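PDB 3LLK: sulfhydryl oxidase 1 from Homo sapiens, which catalyses the FAD-dependent oxidation of thiols to disulfides, with molecular oxygen as the probable electron acceptor, as a flavoprotein sulfhydryl oxidase. Local coordinates for residues I14-A17 with D18-S21; L23-L27 with R28-G32; R116-P119 with C120-V124; Y160-C164 with R165-S169. All coordinates share one frame; numbering follows the deposited sequence.

Contact 1: I14-A17 with D18-S21; sequences IYMA and DLES
Y15 and D18 lie side by side and point the same way where strand 14-15 turns into helix 16-30. The D18 carboxylate is turned 82° from the tyrosine ring plane, and OD2 comes to 3.3 Å from Y15 CB. D18 CG stands anti to its carbonyl carbon (chi1 -66°), which swings the carboxylate back toward the start of the helix. There D18 OD2 accepts from a water, at 2.7 Å, that in turn takes the N-H of Y15, the N-cap residue. This resembles the backward half of a capping box, made through water instead of directly. I14 meets L19 by its CG2 branch, 3.8 Å from L19 CD1. On another side of the turn, M16 and E20 cross at a slant: M16 CG is 3.8 Å from E20 OE2, while E20 CG passes 3.3 Å from M16 O. Beneath them E20 N donates to M16 O in a nearly straight bond of 2.9 Å (172°). E20 is extended beyond CG and carries OE2 to a salt bridge with R59, so an alanine here would probably leave that arginine without its carboxylate mate and uncover the flank of M16. S21 N closes the next turn on A17 O. The D18 carboxylate is held by backbone N-H groups of I106 and G107, and Y15 OH bonds to D10 N. Strand 14-15 runs parallel to strand 255-256, the backbone of I14 and M16 bonding to I256, and I14, M16 and L19 pack their side chains on I255.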
# COMPACT_ATOMS: atom_id res chain seq x y z
N ILE A 14 -2.59 7.19 11.25
CA ILE A 14 -3.04 6.33 10.17
C ILE A 14 -4.50 6.12 10.50
O ILE A 14 -4.84 5.85 11.65
CB ILE A 14 -2.32 4.96 10.20
CG1 ILE A 14 -0.80 5.15 10.11
CG2 ILE A 14 -2.84 4.08 9.08
CD1 ILE A 14 -0.35 6.02 8.98
N TYR A 15 -5.38 6.27 9.51
CA TYR A 15 -6.80 6.07 9.75
C TYR A 15 -7.23 4.73 9.18
O TYR A 15 -6.98 4.43 8.01
CB TYR A 15 -7.61 7.21 9.12
CG TYR A 15 -7.41 8.51 9.85
CD1 TYR A 15 -8.17 8.81 10.99
CD2 TYR A 15 -6.42 9.40 9.46
CE1 TYR A 15 -7.92 9.98 11.72
CE2 TYR A 15 -6.16 10.56 10.18
CZ TYR A 15 -6.92 10.84 11.31
OH TYR A 15 -6.66 11.98 12.02
N MET A 16 -7.87 3.92 10.01
CA MET A 16 -8.31 2.60 9.57
C MET A 16 -9.21 2.73 8.34
O MET A 16 -9.23 1.85 7.48
CB MET A 16 -9.04 1.87 10.69
CG MET A 16 -9.29 0.39 10.39
SD MET A 16 -7.76 -0.61 10.24
CE MET A 16 -7.53 -1.13 11.92
N ALA A 17 -9.94 3.85 8.26
CA ALA A 17 -10.85 4.08 7.14
C ALA A 17 -10.09 4.12 5.81
O ALA A 17 -10.59 3.61 4.80
CB ALA A 17 -11.62 5.40 7.35
N ASP A 18 -8.91 4.73 5.79
CA ASP A 18 -8.13 4.79 4.56
C ASP A 18 -7.68 3.38 4.17
O ASP A 18 -7.73 3.01 3.00
CB ASP A 18 -6.89 5.70 4.72
CG ASP A 18 -7.24 7.17 4.92
OD1 ASP A 18 -7.95 7.77 4.07
OD2 ASP A 18 -6.80 7.73 5.95
N LEU A 19 -7.26 2.59 5.16
CA LEU A 19 -6.79 1.24 4.87
C LEU A 19 -7.90 0.32 4.37
O LEU A 19 -7.72 -0.40 3.39
CB LEU A 19 -6.12 0.63 6.12
CG LEU A 19 -4.85 1.36 6.61
CD1 LEU A 19 -4.42 0.81 7.97
CD2 LEU A 19 -3.73 1.17 5.59
N GLU A 20 -9.06 0.33 5.04
CA GLU A 20 -10.17 -0.52 4.61
C GLU A 20 -10.74 -0.07 3.26
O GLU A 20 -11.19 -0.90 2.47
CB GLU A 20 -11.28 -0.52 5.67
CG GLU A 20 -10.80 -1.01 7.04
CD GLU A 20 -11.93 -1.24 8.03
OE1 GLU A 20 -12.96 -0.53 7.96
OE2 GLU A 20 -11.77 -2.13 8.89
N SER A 21 -10.71 1.23 2.99
CA SER A 21 -11.19 1.74 1.72
C SER A 21 -10.26 1.27 0.61
O SER A 21 -10.71 0.94 -0.49
CB SER A 21 -11.26 3.28 1.72
OG SER A 21 -12.33 3.74 2.54
O HOH W 1 -4.38 6.99 7.02

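Contact 2: L23-L27 with R28-G32; sequences LHYIL and RIEVG
Y25, I29 and E30 meet at a pi-type widening of helix 16-30, where the hydrogen bonding shifts from four-residue to five-residue turns. Y25 O takes two N-H groups: I29 N at 2.8 Å, from above the carbonyl plane, and E30 N at 3.1 Å, within it. One step back, R28 N still bonds to H24 O in ordinary alpha-helical fashion. The Y25 ring, its CG anti to the backbone N (chi1 -161°), folds down over this wider turn. I29 CB sits over the middle of one ring face, 3.9 Å from the centroid and 10° off the normal, a CH-pi contact, with CG2 of the same isoleucine against the CZ end. E30 CG lies instead at the ring edge, 3.8 Å from Y25 CD2, and its carboxylate goes on to Y157 OH and G163 N. H24 and R28 share another flank, the arginine CG resting 3.6 Å from H24 CE1. E95 accepts from both, at OE1 from H24 ND1 and at OE2 from R28 NE, while D91 forms a salt bridge with R28 NH2. V31 N reaches I26 O at 2.8 Å, and beside that bond I26 CG2 approaches V31 CG2 to 4.1 Å.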
# COMPACT_ATOMS: atom_id res chain seq x y z
N LEU A 23 -8.53 -1.52 0.58
CA LEU A 23 -8.90 -2.92 0.33
C LEU A 23 -10.17 -3.00 -0.53
O LEU A 23 -10.25 -3.77 -1.48
CB LEU A 23 -9.16 -3.66 1.65
CG LEU A 23 -7.98 -3.92 2.60
CD1 LEU A 23 -8.47 -4.78 3.76
CD2 LEU A 23 -6.86 -4.63 1.86
N HIS A 24 -11.17 -2.21 -0.17
CA HIS A 24 -12.43 -2.21 -0.91
C HIS A 24 -12.22 -1.86 -2.39
O HIS A 24 -12.71 -2.55 -3.29
CB HIS A 24 -13.39 -1.18 -0.30
CG HIS A 24 -14.69 -1.07 -1.03
ND1 HIS A 24 -15.62 -2.09 -1.07
CD2 HIS A 24 -15.20 -0.07 -1.78
CE1 HIS A 24 -16.65 -1.72 -1.81
NE2 HIS A 24 -16.42 -0.50 -2.26
N TYR A 25 -11.48 -0.79 -2.62
CA TYR A 25 -11.20 -0.31 -3.96
C TYR A 25 -10.41 -1.33 -4.77
O TYR A 25 -10.65 -1.54 -5.95
CB TYR A 25 -10.43 1.01 -3.88
CG TYR A 25 -10.47 1.82 -5.14
CD1 TYR A 25 -11.45 2.79 -5.32
CD2 TYR A 25 -9.54 1.62 -6.15
CE1 TYR A 25 -11.50 3.55 -6.49
CE2 TYR A 25 -9.58 2.38 -7.32
CZ TYR A 25 -10.56 3.34 -7.48
OH TYR A 25 -10.61 4.09 -8.63
N ILE A 26 -9.45 -1.98 -4.11
CA ILE A 26 -8.64 -2.99 -4.77
C ILE A 26 -9.50 -4.15 -5.28
O ILE A 26 -9.48 -4.48 -6.47
CB ILE A 26 -7.56 -3.55 -3.80
CG1 ILE A 26 -6.45 -2.51 -3.62
CG2 ILE A 26 -7.00 -4.85 -4.32
CD1 ILE A 26 -5.50 -2.77 -2.45
N LEU A 27 -10.26 -4.75 -4.37
CA LEU A 27 -11.09 -5.90 -4.70
C LEU A 27 -12.28 -5.65 -5.63
O LEU A 27 -12.57 -6.48 -6.48
CB LEU A 27 -11.59 -6.56 -3.40
CG LEU A 27 -10.51 -7.07 -2.43
CD1 LEU A 27 -11.15 -7.34 -1.07
CD2 LEU A 27 -9.86 -8.33 -2.97
N ARG A 28 -12.96 -4.52 -5.46
CA ARG A 28 -14.13 -4.20 -6.27
C ARG A 28 -13.85 -3.39 -7.53
O ARG A 28 -14.58 -3.50 -8.52
CB ARG A 28 -15.16 -3.44 -5.42
CG ARG A 28 -15.66 -4.18 -4.19
CD ARG A 28 -16.52 -5.35 -4.59
NE ARG A 28 -17.27 -5.91 -3.47
CZ ARG A 28 -18.11 -6.94 -3.58
NH1 ARG A 28 -18.30 -7.52 -4.76
NH2 ARG A 28 -18.77 -7.38 -2.52
N ILE A 29 -12.80 -2.56 -7.51
CA ILE A 29 -12.50 -1.74 -8.67
C ILE A 29 -11.29 -2.21 -9.47
O ILE A 29 -11.44 -2.67 -10.60
CB ILE A 29 -12.28 -0.26 -8.27
CG1 ILE A 29 -13.50 0.27 -7.52
CG2 ILE A 29 -12.02 0.58 -9.51
CD1 ILE A 29 -14.77 0.29 -8.33
N GLU A 30 -10.10 -2.11 -8.90
CA GLU A 30 -8.90 -2.50 -9.63
C GLU A 30 -8.91 -3.93 -10.14
O GLU A 30 -8.65 -4.18 -11.32
CB GLU A 30 -7.66 -2.26 -8.78
CG GLU A 30 -7.53 -0.83 -8.30
CD GLU A 30 -6.15 -0.26 -8.57
OE1 GLU A 30 -5.17 -0.82 -8.03
OE2 GLU A 30 -6.06 0.74 -9.31
N VAL A 31 -9.18 -4.89 -9.26
CA VAL A 31 -9.21 -6.28 -9.70
C VAL A 31 -10.39 -6.48 -10.67
O VAL A 31 -10.35 -7.34 -11.54
CB VAL A 31 -9.39 -7.25 -8.51
CG1 VAL A 31 -9.52 -8.68 -9.02
CG2 VAL A 31 -8.20 -7.12 -7.55
N GLY A 32 -11.43 -5.66 -10.51
CA GLY A 32 -12.60 -5.75 -11.37
C GLY A 32 -12.46 -5.20 -12.78
O GLY A 32 -13.41 -5.25 -13.56

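Contact 3: R116-P119 with C120-V124; sequences RGFP and CSLWV. With FAD (flavin-adenine dinucleotide), chain D.
F118 turns one ring face to L122 CB, and the leucine methyls reach its far end, with L122 CD1 4.1 Å from F118 CZ. The F118 ring also stacks with Y25 of helix 16-30. W123 presents a face to the flavin: FAD C8M hangs 3.3 Å above the indole plane, offset toward the rim. At the indole edge W123 NE1 donates to FAD O2' at 2.8 Å and 165°, fixing the rotation of the ring; H196 stacks on W123 as well. A leucine in its place would probably leave the ribityl hydroxyl without this N-H partner and open a gap beside the dimethylbenzene end of the flavin. The R116 guanidinium meets the diphosphate near its own plane, with NE on FAD O2P in a short bond of 2.5 Å, while R116 NH2 lies 3.6 Å from C120 SG. The bend in the arginine chain at chi3 (76°) brings NE round to the phosphate. F118 O is gripped twice, by L122 N and by S121 OG, the hydroxyl sitting on a lone pair at 2.6 Å. G117, the N-cap, takes S121 N on its carbonyl, and its backbone angles call for glycine. C120 forms a disulfide with C108, and C120 CA is 3.0 Å from FAD O1A. R116, just before helix 118-134, and the first turns of that helix thus line the FAD pocket of the Erv/ALR-type helical fold, meeting diphosphate, ribityl chain and isoalloxazine.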
# COMPACT_ATOMS: atom_id res chain seq x y z
N ARG A 116 -5.37 13.08 -4.68
CA ARG A 116 -5.13 12.05 -3.69
C ARG A 116 -6.09 10.86 -3.80
O ARG A 116 -6.25 10.28 -4.87
CB ARG A 116 -5.23 12.70 -2.30
CG ARG A 116 -4.45 14.02 -2.22
CD ARG A 116 -4.43 14.60 -0.81
NE ARG A 116 -3.48 13.89 0.04
CZ ARG A 116 -3.68 13.61 1.33
NH1 ARG A 116 -4.82 13.99 1.92
NH2 ARG A 116 -2.76 12.96 2.02
N GLY A 117 -6.71 10.49 -2.69
CA GLY A 117 -7.63 9.37 -2.73
C GLY A 117 -6.97 8.00 -2.72
O GLY A 117 -6.02 7.76 -1.98
N PHE A 118 -7.47 7.10 -3.57
CA PHE A 118 -6.95 5.75 -3.62
C PHE A 118 -5.43 5.64 -3.71
O PHE A 118 -4.83 4.88 -2.96
CB PHE A 118 -7.58 4.97 -4.78
CG PHE A 118 -7.06 3.57 -4.92
CD1 PHE A 118 -7.26 2.63 -3.90
CD2 PHE A 118 -6.33 3.19 -6.04
CE1 PHE A 118 -6.74 1.34 -4.00
CE2 PHE A 118 -5.80 1.90 -6.16
CZ PHE A 118 -6.01 0.97 -5.13
N PRO A 119 -4.79 6.38 -4.64
CA PRO A 119 -3.33 6.33 -4.80
C PRO A 119 -2.63 6.58 -3.46
O PRO A 119 -1.64 5.92 -3.13
CB PRO A 119 -3.05 7.43 -5.82
CG PRO A 119 -4.28 7.38 -6.69
CD PRO A 119 -5.39 7.26 -5.66
N CYS A 120 -3.16 7.52 -2.70
CA CYS A 120 -2.62 7.86 -1.39
C CYS A 120 -2.80 6.65 -0.47
O CYS A 120 -1.86 6.24 0.22
CB CYS A 120 -3.35 9.07 -0.83
SG CYS A 120 -3.14 9.50 0.93
N SER A 121 -3.99 6.08 -0.47
CA SER A 121 -4.28 4.94 0.39
C SER A 121 -3.45 3.72 0.03
O SER A 121 -3.16 2.90 0.89
CB SER A 121 -5.76 4.58 0.34
OG SER A 121 -6.09 3.90 -0.85
N LEU A 122 -3.08 3.60 -1.24
CA LEU A 122 -2.30 2.45 -1.69
C LEU A 122 -0.87 2.55 -1.14
O LEU A 122 -0.32 1.55 -0.68
CB LEU A 122 -2.29 2.36 -3.21
CG LEU A 122 -1.78 1.03 -3.76
CD1 LEU A 122 -2.62 -0.11 -3.18
CD2 LEU A 122 -1.86 1.05 -5.29
N TRP A 123 -0.28 3.74 -1.20
CA TRP A 123 1.05 3.96 -0.65
C TRP A 123 1.03 3.60 0.84
O TRP A 123 1.90 2.88 1.33
CB TRP A 123 1.47 5.43 -0.77
CG TRP A 123 2.16 5.80 -2.05
CD1 TRP A 123 1.78 6.77 -2.94
CD2 TRP A 123 3.39 5.25 -2.55
NE1 TRP A 123 2.70 6.86 -3.96
CE2 TRP A 123 3.69 5.94 -3.75
CE3 TRP A 123 4.26 4.25 -2.11
CZ2 TRP A 123 4.83 5.65 -4.51
CZ3 TRP A 123 5.40 3.96 -2.87
CH2 TRP A 123 5.67 4.67 -4.06
N VAL A 124 0.03 4.12 1.55
CA VAL A 124 -0.07 3.87 2.99
C VAL A 124 -0.14 2.38 3.25
O VAL A 124 0.61 1.86 4.07
CB VAL A 124 -1.28 4.58 3.63
CG1 VAL A 124 -1.32 4.30 5.15
CG2 VAL A 124 -1.18 6.07 3.40
PA FAD D . 1.02 10.16 -1.34
O1A FAD D . -0.08 9.33 -1.91
O2A FAD D . 2.32 10.35 -2.03
O5B FAD D . 1.35 9.71 0.12
C5B FAD D . 0.46 9.00 1.00
C4B FAD D . 0.91 9.48 2.36
O4B FAD D . 1.96 8.55 2.75
C3B FAD D . 1.24 10.92 2.80
O3B FAD D . 0.12 11.75 3.11
C2B FAD D . 2.19 10.64 3.88
O2B FAD D . 1.63 10.47 5.14
C1B FAD D . 2.90 9.34 3.49
N9A FAD D . 4.14 9.39 2.77
C8A FAD D . 4.70 10.35 1.89
N7A FAD D . 5.88 10.09 1.44
C5A FAD D . 6.17 8.89 2.06
C6A FAD D . 7.34 8.11 2.01
N6A FAD D . 8.43 8.46 1.32
N1A FAD D . 7.42 6.94 2.75
C2A FAD D . 6.43 6.52 3.59
N3A FAD D . 5.26 7.29 3.64
C4A FAD D . 5.19 8.48 2.85
N1 FAD D . 1.27 9.88 -9.81
C2 FAD D . 1.65 10.62 -10.91
O2 FAD D . 1.01 11.65 -11.14
N3 FAD D . 2.75 10.04 -11.53
C4 FAD D . 3.45 8.86 -11.18
O4 FAD D . 4.41 8.44 -11.90
C4X FAD D . 2.98 8.19 -10.07
N5 FAD D . 3.54 6.93 -9.68
C5X FAD D . 3.04 6.13 -8.62
C6 FAD D . 3.60 4.86 -8.42
C7 FAD D . 3.11 4.07 -7.34
C7M FAD D . 3.77 2.70 -7.19
C8 FAD D . 2.08 4.55 -6.48
C8M FAD D . 1.45 3.88 -5.27
C9 FAD D . 1.52 5.80 -6.74
C9A FAD D . 1.90 6.64 -7.82
N10 FAD D . 1.47 7.99 -8.26
C10 FAD D . 1.85 8.72 -9.36
C1' FAD D . 0.61 8.68 -7.36
C2' FAD D . 1.22 9.55 -6.30
O2' FAD D . 2.43 8.94 -5.78
C3' FAD D . 0.38 9.94 -5.13
O3' FAD D . -0.16 8.78 -4.51
C4' FAD D . -0.70 11.00 -5.28
O4' FAD D . -0.23 12.10 -6.12
C5' FAD D . -1.35 11.51 -4.07
O5' FAD D . -0.35 12.21 -3.32
P FAD D . -0.47 12.60 -1.83
O1P FAD D . 0.14 13.93 -1.79
O2P FAD D . -1.86 12.52 -1.31
O3P FAD D . 0.42 11.58 -0.95

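Contact 4: Y160-C164 with R165-S169; sequences YFFGC and RDCAS. With FAD (flavin-adenine dinucleotide), chain D.
F162 and the C164-C167 disulfide form the apolar centre of this turn. The phenyl ring, with CG anti to the backbone N (chi1 -169°), reaches in beside C167 and A168, F162 CD2 lying 4.2 Å from A168 CB. C167 SG stands obliquely to the ring, 5.0 Å from its centroid, a Cys sulfur-aromatic contact. The same ring touches the flavin, with F162 CE2 3.7 Å from FAD C8, and packs against F118 and L122 of helix 118-134, so it bridges that helix, the disulfide and the cofactor. C164 SG and C167 SG are joined at 2.0 Å with a torsion of -94° about the bond. Of the pair, C167 faces the flavin: C167 SG is 3.4 Å from FAD C10, whereas C164 SG lies farther from it. C164 is also the N-cap of helix 165-179, and C164 O accepts A168 N at 2.9 Å, in the carbonyl plane, closing the first turn round the disulfide. Farther out, D166 brings OD2 to 3.1 Å from FAD N3 at the pyrimidine end of the ring system. G163 N is held by E30 OE2 of helix 16-30, while the exposed R165 side chain, extended from CG to NE, starts out past G163 O with its CG. A Cys-X-X-Cys disulfide at a helix start, with its second sulfur beside the isoalloxazine, is the hallmark of the Erv/ALR active site, consistent with electrons passing from this disulfide to FAD.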
# COMPACT_ATOMS: atom_id res chain seq x y z
N TYR A 160 0.43 -5.72 -12.38
CA TYR A 160 -0.79 -6.32 -12.91
C TYR A 160 -2.16 -5.71 -12.60
O TYR A 160 -3.14 -6.04 -13.27
CB TYR A 160 -0.80 -7.79 -12.55
CG TYR A 160 0.25 -8.60 -13.29
CD1 TYR A 160 0.17 -8.77 -14.68
CD2 TYR A 160 1.34 -9.15 -12.62
CE1 TYR A 160 1.15 -9.47 -15.37
CE2 TYR A 160 2.33 -9.85 -13.31
CZ TYR A 160 2.23 -10.00 -14.69
OH TYR A 160 3.22 -10.67 -15.38
N PHE A 161 -2.25 -4.84 -11.60
CA PHE A 161 -3.56 -4.28 -11.26
C PHE A 161 -3.69 -2.78 -11.05
O PHE A 161 -4.78 -2.23 -11.19
CB PHE A 161 -4.12 -4.96 -10.00
CG PHE A 161 -4.50 -6.39 -10.18
CD1 PHE A 161 -3.62 -7.40 -9.82
CD2 PHE A 161 -5.75 -6.73 -10.68
CE1 PHE A 161 -3.99 -8.74 -9.96
CE2 PHE A 161 -6.13 -8.06 -10.82
CZ PHE A 161 -5.25 -9.07 -10.46
N PHE A 162 -2.60 -2.11 -10.72
CA PHE A 162 -2.70 -0.69 -10.44
C PHE A 162 -3.18 0.16 -11.61
O PHE A 162 -2.55 0.22 -12.66
CB PHE A 162 -1.37 -0.16 -9.91
CG PHE A 162 -1.46 1.23 -9.35
CD1 PHE A 162 -2.63 1.67 -8.73
CD2 PHE A 162 -0.37 2.10 -9.42
CE1 PHE A 162 -2.72 2.94 -8.21
CE2 PHE A 162 -0.46 3.38 -8.89
CZ PHE A 162 -1.64 3.80 -8.28
N GLY A 163 -4.31 0.83 -11.38
CA GLY A 163 -4.94 1.68 -12.38
C GLY A 163 -4.00 2.54 -13.20
O GLY A 163 -3.40 2.06 -14.17
N CYS A 164 -3.86 3.81 -12.82
CA CYS A 164 -2.99 4.72 -13.55
C CYS A 164 -1.62 4.14 -13.86
O CYS A 164 -0.71 4.19 -13.04
CB CYS A 164 -2.85 6.06 -12.81
SG CYS A 164 -2.56 6.02 -11.01
N ARG A 165 -1.49 3.59 -15.07
CA ARG A 165 -0.25 2.99 -15.54
C ARG A 165 0.86 4.03 -15.50
O ARG A 165 2.04 3.70 -15.51
CB ARG A 165 -0.43 2.47 -16.97
CG ARG A 165 -1.64 1.56 -17.15
CD ARG A 165 -1.83 1.22 -18.62
NE ARG A 165 -3.04 0.43 -18.86
CZ ARG A 165 -3.44 0.01 -20.06
NH1 ARG A 165 -2.72 0.30 -21.14
NH2 ARG A 165 -4.55 -0.71 -20.18
N ASP A 166 0.47 5.30 -15.47
CA ASP A 166 1.45 6.37 -15.40
C ASP A 166 2.08 6.20 -14.02
O ASP A 166 3.30 6.20 -13.87
CB ASP A 166 0.76 7.73 -15.49
CG ASP A 166 1.74 8.88 -15.37
OD1 ASP A 166 2.58 9.02 -16.28
OD2 ASP A 166 1.67 9.62 -14.37
N CYS A 167 1.22 6.05 -13.03
CA CYS A 167 1.66 5.85 -11.67
C CYS A 167 2.51 4.59 -11.60
O CYS A 167 3.60 4.59 -11.02
CB CYS A 167 0.45 5.70 -10.74
SG CYS A 167 -0.81 7.02 -10.74
N ALA A 168 2.00 3.51 -12.19
CA ALA A 168 2.70 2.22 -12.19
C ALA A 168 4.08 2.30 -12.83
O ALA A 168 5.08 2.06 -12.17
CB ALA A 168 1.85 1.18 -12.92
N SER A 169 4.11 2.63 -14.11
CA SER A 169 5.36 2.74 -14.87
C SER A 169 6.54 3.28 -14.07
O SER A 169 7.62 2.69 -14.06
CB SER A 169 5.13 3.62 -16.10
OG SER A 169 4.56 4.86 -15.72
PA FAD D . 1.02 10.16 -1.34
O1A FAD D . -0.08 9.33 -1.91
O2A FAD D . 2.32 10.35 -2.03
O5B FAD D . 1.35 9.71 0.12
C5B FAD D . 0.46 9.00 1.00
C4B FAD D . 0.91 9.48 2.36
O4B FAD D . 1.96 8.55 2.75
C3B FAD D . 1.24 10.92 2.80
O3B FAD D . 0.12 11.75 3.11
C2B FAD D . 2.19 10.64 3.88
O2B FAD D . 1.63 10.47 5.14
C1B FAD D . 2.90 9.34 3.49
N9A FAD D . 4.14 9.39 2.77
C8A FAD D . 4.70 10.35 1.89
N7A FAD D . 5.88 10.09 1.44
C5A FAD D . 6.17 8.89 2.06
C6A FAD D . 7.34 8.11 2.01
N6A FAD D . 8.43 8.46 1.32
N1A FAD D . 7.42 6.94 2.75
C2A FAD D . 6.43 6.52 3.59
N3A FAD D . 5.26 7.29 3.64
C4A FAD D . 5.19 8.48 2.85
N1 FAD D . 1.27 9.88 -9.81
C2 FAD D . 1.65 10.62 -10.91
O2 FAD D . 1.01 11.65 -11.14
N3 FAD D . 2.75 10.04 -11.53
C4 FAD D . 3.45 8.86 -11.18
O4 FAD D . 4.41 8.44 -11.90
C4X FAD D . 2.98 8.19 -10.07
N5 FAD D . 3.54 6.93 -9.68
C5X FAD D . 3.04 6.13 -8.62
C6 FAD D . 3.60 4.86 -8.42
C7 FAD D . 3.11 4.07 -7.34
C7M FAD D . 3.77 2.70 -7.19
C8 FAD D . 2.08 4.55 -6.48
C8M FAD D . 1.45 3.88 -5.27
C9 FAD D . 1.52 5.80 -6.74
C9A FAD D . 1.90 6.64 -7.82
N10 FAD D . 1.47 7.99 -8.26
C10 FAD D . 1.85 8.72 -9.36
C1' FAD D . 0.61 8.68 -7.36
C2' FAD D . 1.22 9.55 -6.30
O2' FAD D . 2.43 8.94 -5.78
C3' FAD D . 0.38 9.94 -5.13
O3' FAD D . -0.16 8.78 -4.51
C4' FAD D . -0.70 11.00 -5.28
O4' FAD D . -0.23 12.10 -6.12
C5' FAD D . -1.35 11.51 -4.07
O5' FAD D . -0.35 12.21 -3.32
P FAD D . -0.47 12.60 -1.83
O1P FAD D . 0.14 13.93 -1.79
O2P FAD D . -1.86 12.52 -1.31
O3P FAD D . 0.42 11.58 -0.95

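Overall arrangement
The contacts follow one another in order along the chain. Contacts 1 and 2 are two levels of helix 16-30, centres about 15 Å apart, and both lie against helix 118-134, which holds contact 3. Contact 1 packs on S121 and V124, contact 2 on F118 and L122, their centres about 10 and 13 Å from that of contact 3. Contacts 3 and 4, centres about 13 Å apart, join through F162, and both touch FAD. E30 of contact 2 reaches G163 of contact 4 (centres about 14 Å apart). Contacts 1 and 4 do not meet. Helix 16-30 thus packs against helix 118-134 and the turn before helix 165-179, both of which reach the flavin, consistent with a pseudo-dimer of degenerate and functional oxidase domains.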